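Local coordinates for protein putative TIM-barrel metal-dependent hydrolase (Mycobacterium avium subsp. paratuberculosis S397, PDB 4DZI) that is a putative metal-dependent amidohydrolase with a TIM-barrel fold and a two-metal centre, occupied here by cadmium, that probably hydrolyses a substrate not yet established, at residues E18-F23 / V36-D41; A47-R52 / E129-H134; Q324-V329 / A343-V348. One frame throughout, in Å; residues are numbered along the deposited sequence.

Contact 1 (E18-F23 / V36-D41); sequences EPLDSF and VQMLSD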
loop_
_atom_site.group_PDB
_atom_site.type_symbol
_atom_site.label_atom_id
_atom_site.label_comp_id
_atom_site.label_asym_id
_atom_site.label_seq_id
_atom_site.Cartn_x
_atom_site.Cartn_y
_atom_site.Cartn_z
ATOM N N GLU C 18 -25.561 16.247 1.458
ATOM C CA GLU C 18 -25.563 17.681 1.120
ATOM C C GLU C 18 -26.643 18.033 0.124
ATOM O O GLU C 18 -26.872 17.306 -0.817
ATOM C CB GLU C 18 -24.239 18.113 0.501
ATOM C CG GLU C 18 -23.012 18.000 1.402
ATOM C CD GLU C 18 -22.367 16.613 1.430
ATOM O OE1 GLU C 18 -22.947 15.595 1.000
ATOM O OE2 GLU C 18 -21.208 16.553 1.875
ATOM N N PRO C 19 -27.257 19.198 0.301
ATOM C CA PRO C 19 -28.092 19.724 -0.781
ATOM C C PRO C 19 -27.223 20.169 -1.960
ATOM O O PRO C 19 -26.001 20.361 -1.821
ATOM C CB PRO C 19 -28.773 20.927 -0.127
ATOM C CG PRO C 19 -27.767 21.397 0.886
ATOM C CD PRO C 19 -27.195 20.113 1.458
ATOM N N LEU C 20 -27.842 20.325 -3.125
ATOM C CA LEU C 20 -27.074 20.661 -4.322
ATOM C C LEU C 20 -26.255 21.944 -4.211
ATOM O O LEU C 20 -25.302 22.103 -4.940
ATOM C CB LEU C 20 -28.016 20.771 -5.537
ATOM C CG LEU C 20 -28.603 19.449 -6.012
ATOM C CD1 LEU C 20 -29.571 19.734 -7.153
ATOM C CD2 LEU C 20 -27.520 18.462 -6.486
ATOM N N ASP C 21 -26.620 22.872 -3.318
ATOM C CA ASP C 21 -25.882 24.128 -3.195
ATOM C C ASP C 21 -24.902 24.183 -2.022
ATOM O O ASP C 21 -24.418 25.272 -1.620
ATOM C CB ASP C 21 -26.870 25.325 -3.133
ATOM C CG ASP C 21 -27.687 25.346 -1.847
ATOM O OD1 ASP C 21 -27.648 24.349 -1.104
ATOM O OD2 ASP C 21 -28.367 26.362 -1.584
ATOM N N SER C 22 -24.536 23.024 -1.488
ATOM C CA SER C 22 -23.613 23.060 -0.365
ATOM C C SER C 22 -22.276 23.754 -0.678
ATOM O O SER C 22 -21.709 24.428 0.160
ATOM C CB SER C 22 -23.373 21.654 0.221
ATOM O OG SER C 22 -22.709 20.809 -0.719
ATOM N N PHE C 23 -21.757 23.565 -1.886
ATOM C CA PHE C 23 -20.512 24.203 -2.302
ATOM C C PHE C 23 -20.701 25.496 -3.113
ATOM O O PHE C 23 -19.718 26.113 -3.554
ATOM C CB PHE C 23 -19.624 23.192 -3.060
ATOM C CG PHE C 23 -18.861 22.273 -2.152
ATOM C CD1 PHE C 23 -19.441 21.099 -1.668
ATOM C CD2 PHE C 23 -17.567 22.574 -1.795
ATOM C CE1 PHE C 23 -18.745 20.262 -0.803
ATOM C CE2 PHE C 23 -16.858 21.727 -0.933
ATOM C CZ PHE C 23 -17.447 20.576 -0.452
ATOM N N VAL C 36 -17.482 24.062 -7.779
ATOM C CA VAL C 36 -18.520 23.130 -8.059
ATOM C C VAL C 36 -19.708 23.782 -8.771
ATOM O O VAL C 36 -20.196 24.836 -8.330
ATOM C CB VAL C 36 -19.049 22.523 -6.736
ATOM C CG1 VAL C 36 -20.200 21.571 -7.022
ATOM C CG2 VAL C 36 -17.918 21.851 -5.972
ATOM N N GLN C 37 -20.162 23.154 -9.861
ATOM C CA GLN C 37 -21.449 23.485 -10.507
ATOM C C GLN C 37 -22.261 22.233 -10.636
ATOM O O GLN C 37 -21.717 21.146 -10.872
ATOM C CB GLN C 37 -21.273 23.995 -11.941
ATOM C CG GLN C 37 -20.353 25.161 -12.144
ATOM C CD GLN C 37 -20.318 25.521 -13.633
ATOM O OE1 GLN C 37 -21.276 26.102 -14.161
ATOM N NE2 GLN C 37 -19.245 25.147 -14.310
ATOM N N MET C 38 -23.576 22.390 -10.550
ATOM C CA MET C 38 -24.491 21.297 -10.801
ATOM C C MET C 38 -25.166 21.547 -12.149
ATOM O O MET C 38 -25.904 22.512 -12.310
ATOM C CB MET C 38 -25.501 21.224 -9.643
ATOM C CG MET C 38 -24.822 20.874 -8.318
ATOM S SD MET C 38 -24.075 19.218 -8.321
ATOM C CE MET C 38 -23.470 19.130 -6.629
ATOM N N LEU C 39 -24.854 20.717 -13.138
ATOM C CA LEU C 39 -25.444 20.918 -14.453
ATOM C C LEU C 39 -26.390 19.768 -14.787
ATOM O O LEU C 39 -26.175 18.642 -14.367
ATOM C CB LEU C 39 -24.325 21.045 -15.509
ATOM C CG LEU C 39 -23.282 22.136 -15.269
ATOM C CD1 LEU C 39 -22.257 22.154 -16.408
ATOM C CD2 LEU C 39 -23.985 23.474 -15.148
ATOM N N SER C 40 -27.433 20.047 -15.561
ATOM C CA SER C 40 -28.434 19.044 -15.836
ATOM C C SER C 40 -28.437 18.639 -17.306
ATOM O O SER C 40 -28.350 19.510 -18.171
ATOM C CB SER C 40 -29.803 19.605 -15.452
ATOM O OG SER C 40 -30.810 18.644 -15.724
ATOM N N ASP C 41 -28.541 17.341 -17.585
ATOM C CA ASP C 41 -28.803 16.876 -18.950
ATOM C C ASP C 41 -30.312 16.733 -19.191
ATOM O O ASP C 41 -30.725 16.130 -20.176
ATOM C CB ASP C 41 -28.075 15.551 -19.256
ATOM C CG ASP C 41 -28.582 14.376 -18.414
ATOM O OD1 ASP C 41 -29.760 14.412 -18.004
ATOM O OD2 ASP C 41 -27.804 13.409 -18.178
HETATM O O HOH W 1 -17.312 25.213 -5.085
#
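Leu20 lays one branch of its isobutyl group over the thioether of Met38: CD2 of Leu20 stands 4.0 Å from SD of Met38, and the two side chains meet at a slant. Met38 is bent to take this place. Its chain turns at chi2, -64°, which brings sulfur and terminal methyl alongside Leu20 instead of letting them run straight out from the strand. CG of Met38 also lies 3.6 Å from the backbone oxygen of Leu20, and its CE is 3.9 Å from that same oxygen, so the thioether follows the backbone as well as the leucine methyl. A flexible, unbranched residue suits such an uneven surface. Its other neighbours include Thr45 and Ala47 on the adjoining strand and Phe124.

The second point of touch is more deeply buried. CB of Phe23 packs 3.6 Å from CG2 of Val36, whose beta-branched shape fits a strand and puts a methyl against the loop. At chi1 -80° the phenyl ring of Phe23 swings away from strand 36-40, to stack with Phe146 of helix 136-153. Beside this pair a water bridges the backbones, donating to Phe23 O at 3.0 Å and accepting from Val36 N at 2.9 Å.

The loop itself is shaped by a type I turn with Leu20 and Asp21 at its centre, closed by Ser22 N to Pro19 O at 3.1 Å. Just ahead of it, buried Glu18 accepts from the amides of Thr123, Phe124 and Gly125. The loop follows strand 9-15, which carries the metal ligands Asp13 and His15. Apolar packing and one water-bridged backbone pair join loop to strand, without a direct hydrogen bond between them, which implies that shape complementarity does most of the fitting here.

Contact 2 (A47-R52 / E129-H134); sequences AVIGDR and EEALKH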
loop_
_atom_site.group_PDB
_atom_site.type_symbol
_atom_site.label_atom_id
_atom_site.label_comp_id
_atom_site.label_asym_id
_atom_site.label_seq_id
_atom_site.Cartn_x
_atom_site.Cartn_y
_atom_site.Cartn_z
ATOM N N ALA C 47 -22.333 16.778 -11.053
ATOM C CA ALA C 47 -21.443 17.736 -10.398
ATOM C C ALA C 47 -20.286 17.985 -11.354
ATOM O O ALA C 47 -19.596 17.050 -11.759
ATOM C CB ALA C 47 -20.902 17.137 -9.096
ATOM N N VAL C 48 -20.085 19.245 -11.705
ATOM C CA VAL C 48 -19.045 19.619 -12.648
ATOM C C VAL C 48 -18.134 20.541 -11.865
ATOM O O VAL C 48 -18.528 21.656 -11.457
ATOM C CB VAL C 48 -19.656 20.293 -13.895
ATOM C CG1 VAL C 48 -18.554 20.723 -14.864
ATOM C CG2 VAL C 48 -20.626 19.341 -14.583
ATOM N N ILE C 49 -16.918 20.061 -11.639
ATOM C CA ILE C 49 -15.967 20.693 -10.706
ATOM C C ILE C 49 -14.738 21.129 -11.474
ATOM O O ILE C 49 -14.077 20.299 -12.109
ATOM C CB ILE C 49 -15.578 19.715 -9.573
ATOM C CG1 ILE C 49 -16.855 19.113 -8.958
ATOM C CG2 ILE C 49 -14.709 20.457 -8.530
ATOM C CD1 ILE C 49 -16.612 18.103 -7.826
ATOM N N GLY C 50 -14.462 22.435 -11.445
ATOM C CA GLY C 50 -13.418 23.026 -12.300
ATOM C C GLY C 50 -13.583 22.616 -13.772
ATOM O O GLY C 50 -12.605 22.250 -14.430
ATOM N N ASP C 51 -14.819 22.641 -14.254
ATOM C CA ASP C 51 -15.143 22.354 -15.659
ATOM C C ASP C 51 -15.024 20.886 -16.043
ATOM O O ASP C 51 -15.079 20.552 -17.222
ATOM C CB ASP C 51 -14.297 23.213 -16.620
ATOM C CG ASP C 51 -14.931 24.568 -16.923
ATOM O OD1 ASP C 51 -16.044 24.863 -16.430
ATOM O OD2 ASP C 51 -14.315 25.337 -17.691
ATOM N N ARG C 52 -14.911 19.999 -15.063
ATOM C CA ARG C 52 -14.808 18.569 -15.347
ATOM C C ARG C 52 -15.869 17.789 -14.597
ATOM O O ARG C 52 -16.021 17.940 -13.396
ATOM C CB ARG C 52 -13.410 18.077 -14.979
ATOM C CG ARG C 52 -13.220 16.595 -15.145
ATOM C CD ARG C 52 -11.802 16.224 -14.717
ATOM N NE ARG C 52 -11.429 14.864 -15.097
ATOM C CZ ARG C 52 -10.366 14.220 -14.623
ATOM N NH1 ARG C 52 -9.570 14.802 -13.734
ATOM N NH2 ARG C 52 -10.099 12.990 -15.032
ATOM N N GLU C 129 -12.102 17.972 -2.835
ATOM C CA GLU C 129 -10.717 18.427 -2.842
ATOM C C GLU C 129 -9.863 17.706 -3.903
ATOM O O GLU C 129 -8.996 18.346 -4.517
ATOM C CB GLU C 129 -10.082 18.278 -1.483
ATOM C CG GLU C 129 -10.724 19.189 -0.462
ATOM C CD GLU C 129 -10.339 18.767 0.937
ATOM O OE1 GLU C 129 -10.993 17.862 1.546
ATOM O OE2 GLU C 129 -9.349 19.357 1.426
ATOM N N GLU C 130 -10.086 16.414 -4.134
ATOM C CA GLU C 130 -9.276 15.753 -5.177
ATOM C C GLU C 130 -9.574 16.405 -6.527
ATOM O O GLU C 130 -8.651 16.623 -7.342
ATOM C CB GLU C 130 -9.562 14.246 -5.211
ATOM C CG GLU C 130 -8.830 13.516 -6.315
ATOM C CD GLU C 130 -7.351 13.381 -6.091
ATOM O OE1 GLU C 130 -6.824 13.804 -5.034
ATOM O OE2 GLU C 130 -6.696 12.829 -7.025
ATOM N N ALA C 131 -10.861 16.735 -6.758
ATOM C CA ALA C 131 -11.309 17.349 -8.024
ATOM C C ALA C 131 -10.690 18.745 -8.203
ATOM O O ALA C 131 -10.540 19.224 -9.335
ATOM C CB ALA C 131 -12.827 17.440 -8.070
ATOM N N LEU C 132 -10.385 19.408 -7.098
ATOM C CA LEU C 132 -9.849 20.777 -7.152
ATOM C C LEU C 132 -8.360 20.852 -6.856
ATOM O O LEU C 132 -7.827 21.939 -6.602
ATOM C CB LEU C 132 -10.643 21.716 -6.205
ATOM C CG LEU C 132 -12.078 21.961 -6.653
ATOM C CD1 LEU C 132 -12.787 22.740 -5.555
ATOM C CD2 LEU C 132 -12.099 22.710 -7.989
ATOM N N LYS C 133 -7.664 19.716 -6.919
ATOM C CA LYS C 133 -6.282 19.691 -6.478
ATOM C C LYS C 133 -5.319 20.437 -7.403
ATOM O O LYS C 133 -4.169 20.666 -7.018
ATOM C CB LYS C 133 -5.800 18.248 -6.251
ATOM C CG LYS C 133 -5.515 17.477 -7.517
ATOM C CD LYS C 133 -5.030 16.077 -7.169
ATOM C CE LYS C 133 -4.697 15.244 -8.385
ATOM N NZ LYS C 133 -4.346 13.856 -7.922
ATOM N N HIS C 134 -5.794 20.824 -8.578
ATOM C CA HIS C 134 -4.987 21.640 -9.511
ATOM C C HIS C 134 -5.355 23.100 -9.456
ATOM O O HIS C 134 -4.878 23.901 -10.267
ATOM C CB HIS C 134 -5.155 21.107 -10.941
ATOM C CG HIS C 134 -4.829 19.641 -11.086
ATOM N ND1 HIS C 134 -3.570 19.160 -10.981
ATOM C CD2 HIS C 134 -5.654 18.540 -11.324
ATOM C CE1 HIS C 134 -3.583 17.815 -11.152
ATOM N NE2 HIS C 134 -4.858 17.435 -11.350
HETATM O O HOH W 2 -11.525 18.447 -11.750
#
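Ile49 reaches from its strand to the end of helix 128-131, beginning with CB, 3.9 Å from CB of Ala131. With chi1 at -50° CG2 lies opposite the backbone N, and this methyl does most of the touching: it sits 3.6 Å from Ala131 CB and 3.5 Å from Leu132 CD2, the latter tighter than an ordinary carbon contact. The other branch runs through CG1 to CD1, which comes back to the alanine methyl at 3.9 Å. Alanine suits this spot because its single methyl can enter between the two arms of the isoleucine, while Leu132 crosses Ile49 at about a right angle and also packs on Thr139 and Ser142 of helix 136-153. Ile49 opens a type I' turn, the tight two-residue connection of a beta hairpin, whose ends are paired by Ile49 N to Arg52 O at 2.9 Å and Arg52 N to Ile49 O at 3.1 Å. Both central residues, Gly50 and Asp51, have positive phi, which glycine meets without strain. On the helix side, Lys133 NZ approaches Glu130 OE2 from above the carboxylate plane in a 2.7 Å salt bridge, while OE1 of Glu130 pairs with Arg195.

Contact 3 (Q324-V329 / A343-V348); sequences QLRNNV and ARVIGV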
loop_
_atom_site.group_PDB
_atom_site.type_symbol
_atom_site.label_atom_id
_atom_site.label_comp_id
_atom_site.label_asym_id
_atom_site.label_seq_id
_atom_site.Cartn_x
_atom_site.Cartn_y
_atom_site.Cartn_z
ATOM N N GLN C 324 3.843 7.661 19.889
ATOM C CA GLN C 324 3.088 8.804 19.359
ATOM C C GLN C 324 1.797 8.320 18.763
ATOM O O GLN C 324 0.765 8.925 18.990
ATOM C CB GLN C 324 3.884 9.600 18.326
ATOM C CG GLN C 324 5.060 10.353 18.952
ATOM C CD GLN C 324 5.832 11.130 17.925
ATOM O OE1 GLN C 324 5.832 10.775 16.748
ATOM N NE2 GLN C 324 6.499 12.209 18.355
ATOM N N LEU C 325 1.840 7.220 18.013
ATOM C CA LEU C 325 0.577 6.649 17.489
ATOM C C LEU C 325 -0.403 6.316 18.617
ATOM O O LEU C 325 -1.598 6.648 18.543
ATOM C CB LEU C 325 0.836 5.418 16.612
ATOM C CG LEU C 325 -0.387 4.638 16.119
ATOM C CD1 LEU C 325 -1.211 5.465 15.112
ATOM C CD2 LEU C 325 0.090 3.317 15.498
ATOM N N ARG C 326 0.097 5.665 19.667
ATOM C CA ARG C 326 -0.733 5.233 20.777
ATOM C C ARG C 326 -1.221 6.396 21.624
ATOM O O ARG C 326 -2.297 6.316 22.228
ATOM C CB ARG C 326 0.022 4.268 21.688
ATOM C CG ARG C 326 0.410 3.020 20.944
ATOM C CD ARG C 326 1.261 2.055 21.785
ATOM N NE ARG C 326 1.069 0.713 21.248
ATOM C CZ ARG C 326 2.001 -0.228 21.183
ATOM N NH1 ARG C 326 3.228 0.027 21.642
ATOM N NH2 ARG C 326 1.696 -1.418 20.646
ATOM N N ASN C 327 -0.428 7.457 21.702
ATOM C CA ASN C 327 -0.780 8.591 22.550
ATOM C C ASN C 327 -1.695 9.613 21.885
ATOM O O ASN C 327 -2.588 10.144 22.540
ATOM C CB ASN C 327 0.473 9.339 22.987
ATOM C CG ASN C 327 0.181 10.401 24.029
ATOM O OD1 ASN C 327 -0.165 10.081 25.169
ATOM N ND2 ASN C 327 0.324 11.669 23.649
ATOM N N ASN C 328 -1.478 9.884 20.597
ATOM C CA ASN C 328 -2.134 11.016 19.959
ATOM C C ASN C 328 -3.290 10.683 19.022
ATOM O O ASN C 328 -3.921 11.596 18.514
ATOM C CB ASN C 328 -1.117 11.858 19.204
ATOM C CG ASN C 328 -0.105 12.497 20.129
ATOM O OD1 ASN C 328 0.764 11.807 20.681
ATOM N ND2 ASN C 328 -0.205 13.819 20.303
ATOM N N VAL C 329 -3.519 9.393 18.755
ATOM C CA VAL C 329 -4.440 8.981 17.682
ATOM C C VAL C 329 -5.527 8.052 18.222
ATOM O O VAL C 329 -5.273 7.036 18.871
ATOM C CB VAL C 329 -3.700 8.293 16.507
ATOM C CG1 VAL C 329 -4.652 7.891 15.367
ATOM C CG2 VAL C 329 -2.569 9.202 15.997
ATOM N N ALA C 343 -7.298 -3.541 20.904
ATOM C CA ALA C 343 -7.133 -2.936 22.246
ATOM C C ALA C 343 -5.752 -3.286 22.789
ATOM O O ALA C 343 -5.057 -2.491 23.449
ATOM C CB ALA C 343 -8.221 -3.442 23.193
ATOM N N ARG C 344 -5.324 -4.493 22.459
ATOM C CA ARG C 344 -3.976 -4.909 22.859
ATOM C C ARG C 344 -2.909 -4.023 22.250
ATOM O O ARG C 344 -1.928 -3.654 22.914
ATOM C CB ARG C 344 -3.744 -6.364 22.473
ATOM C CG ARG C 344 -4.423 -7.334 23.435
ATOM C CD ARG C 344 -3.849 -8.745 23.367
ATOM N NE ARG C 344 -4.189 -9.410 22.115
ATOM C CZ ARG C 344 -5.319 -10.079 21.907
ATOM N NH1 ARG C 344 -6.227 -10.175 22.868
ATOM N NH2 ARG C 344 -5.541 -10.649 20.733
ATOM N N VAL C 345 -3.133 -3.644 20.991
ATOM C CA VAL C 345 -2.171 -2.848 20.237
ATOM C C VAL C 345 -2.184 -1.346 20.507
ATOM O O VAL C 345 -1.122 -0.741 20.681
ATOM C CB VAL C 345 -2.389 -3.102 18.739
ATOM C CG1 VAL C 345 -1.605 -2.122 17.893
ATOM C CG2 VAL C 345 -2.006 -4.532 18.424
ATOM N N ILE C 346 -3.371 -0.718 20.498
ATOM C CA ILE C 346 -3.406 0.719 20.686
ATOM C C ILE C 346 -3.950 1.167 22.030
ATOM O O ILE C 346 -3.815 2.341 22.378
ATOM C CB ILE C 346 -4.198 1.433 19.565
ATOM C CG1 ILE C 346 -5.676 1.051 19.619
ATOM C CG2 ILE C 346 -3.607 1.103 18.200
ATOM C CD1 ILE C 346 -6.569 1.867 18.686
ATOM N N GLY C 347 -4.553 0.235 22.772
ATOM C CA GLY C 347 -5.164 0.555 24.079
ATOM C C GLY C 347 -6.667 0.712 23.913
ATOM O O GLY C 347 -7.137 1.339 22.938
ATOM N N VAL C 348 -7.437 0.148 24.840
ATOM C CA VAL C 348 -8.868 0.239 24.723
ATOM C C VAL C 348 -9.337 1.706 24.714
ATOM O O VAL C 348 -10.406 2.017 24.146
ATOM C CB VAL C 348 -9.537 -0.532 25.861
ATOM C CG1 VAL C 348 -9.213 0.126 27.193
ATOM C CG2 VAL C 348 -11.028 -0.636 25.628
HETATM O O HOH W 3 -3.134 4.102 23.896
#
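Arg326 turns the edge of its guanidinium group to the backbone oxygen of Val345 and grips that one atom with two nitrogens. NE lies 2.7 Å from Val345 O and NH2 2.9 Å from it, with the oxygen close to the guanidinium plane for both bonds. The two donors nevertheless use the acceptor differently. NE arrives almost in line with the carbonyl, at a C=O...N angle of 174°, whereas NH2 comes in at 136°, in the carbonyl plane and on a lone pair.

The shape of the arginine explains this side-on grip. Its CG leaves beside the backbone N, chi1 -62°, and the chain then runs extended from CG to NE, carrying the flat group from its own helix across to the next. NH1, which takes no part in the grip, forms a salt bridge with Glu323 one helical turn earlier, and this second hold should limit rotation of the guanidinium. Val345 belongs to the last turn of its helix, where carbonyls begin to run out of helical amide partners; a positively charged double donor suits that end, and would probably be drawn by its partial negative charge. Arginine offers both the reach and the paired N-H groups.

The valine side chain only skirts the charged group, CG1 being 4.4 Å from Arg326 NH2, and its apolar surface packs instead on Val299 and Ile303. After Ile346 the helix stops at Gly347, whose positive phi suits a residue without a beta carbon.

Helix 321-328 leads directly into strand 329-331, which runs parallel to strand 289-292 in the barrel wall, and helix 339-346 follows that strand. The contact therefore joins the helices before and after one strand, with helix 298-312 packed against both.

Overall arrangement
Contacts 1 and 2 are neighbours, their centres 12 Å apart, and share one small antiparallel sheet: strand 36-40 belongs to the first, strand 45-49 to the second, and Gln37 O probably accepts a hydrogen bond from Val48 N between them. Contact 3 lies on the opposite side of the chain's centre, about 40 Å from contact 1 and 36 Å from contact 2, centre to centre, among helices flanking the parallel strands. Along the chain the three come in series, each closing before the next opens. The first two thus join the added sheet to the loop and helix beside it, while the third joins barrel helices; none contains a residue of the two cadmium sites.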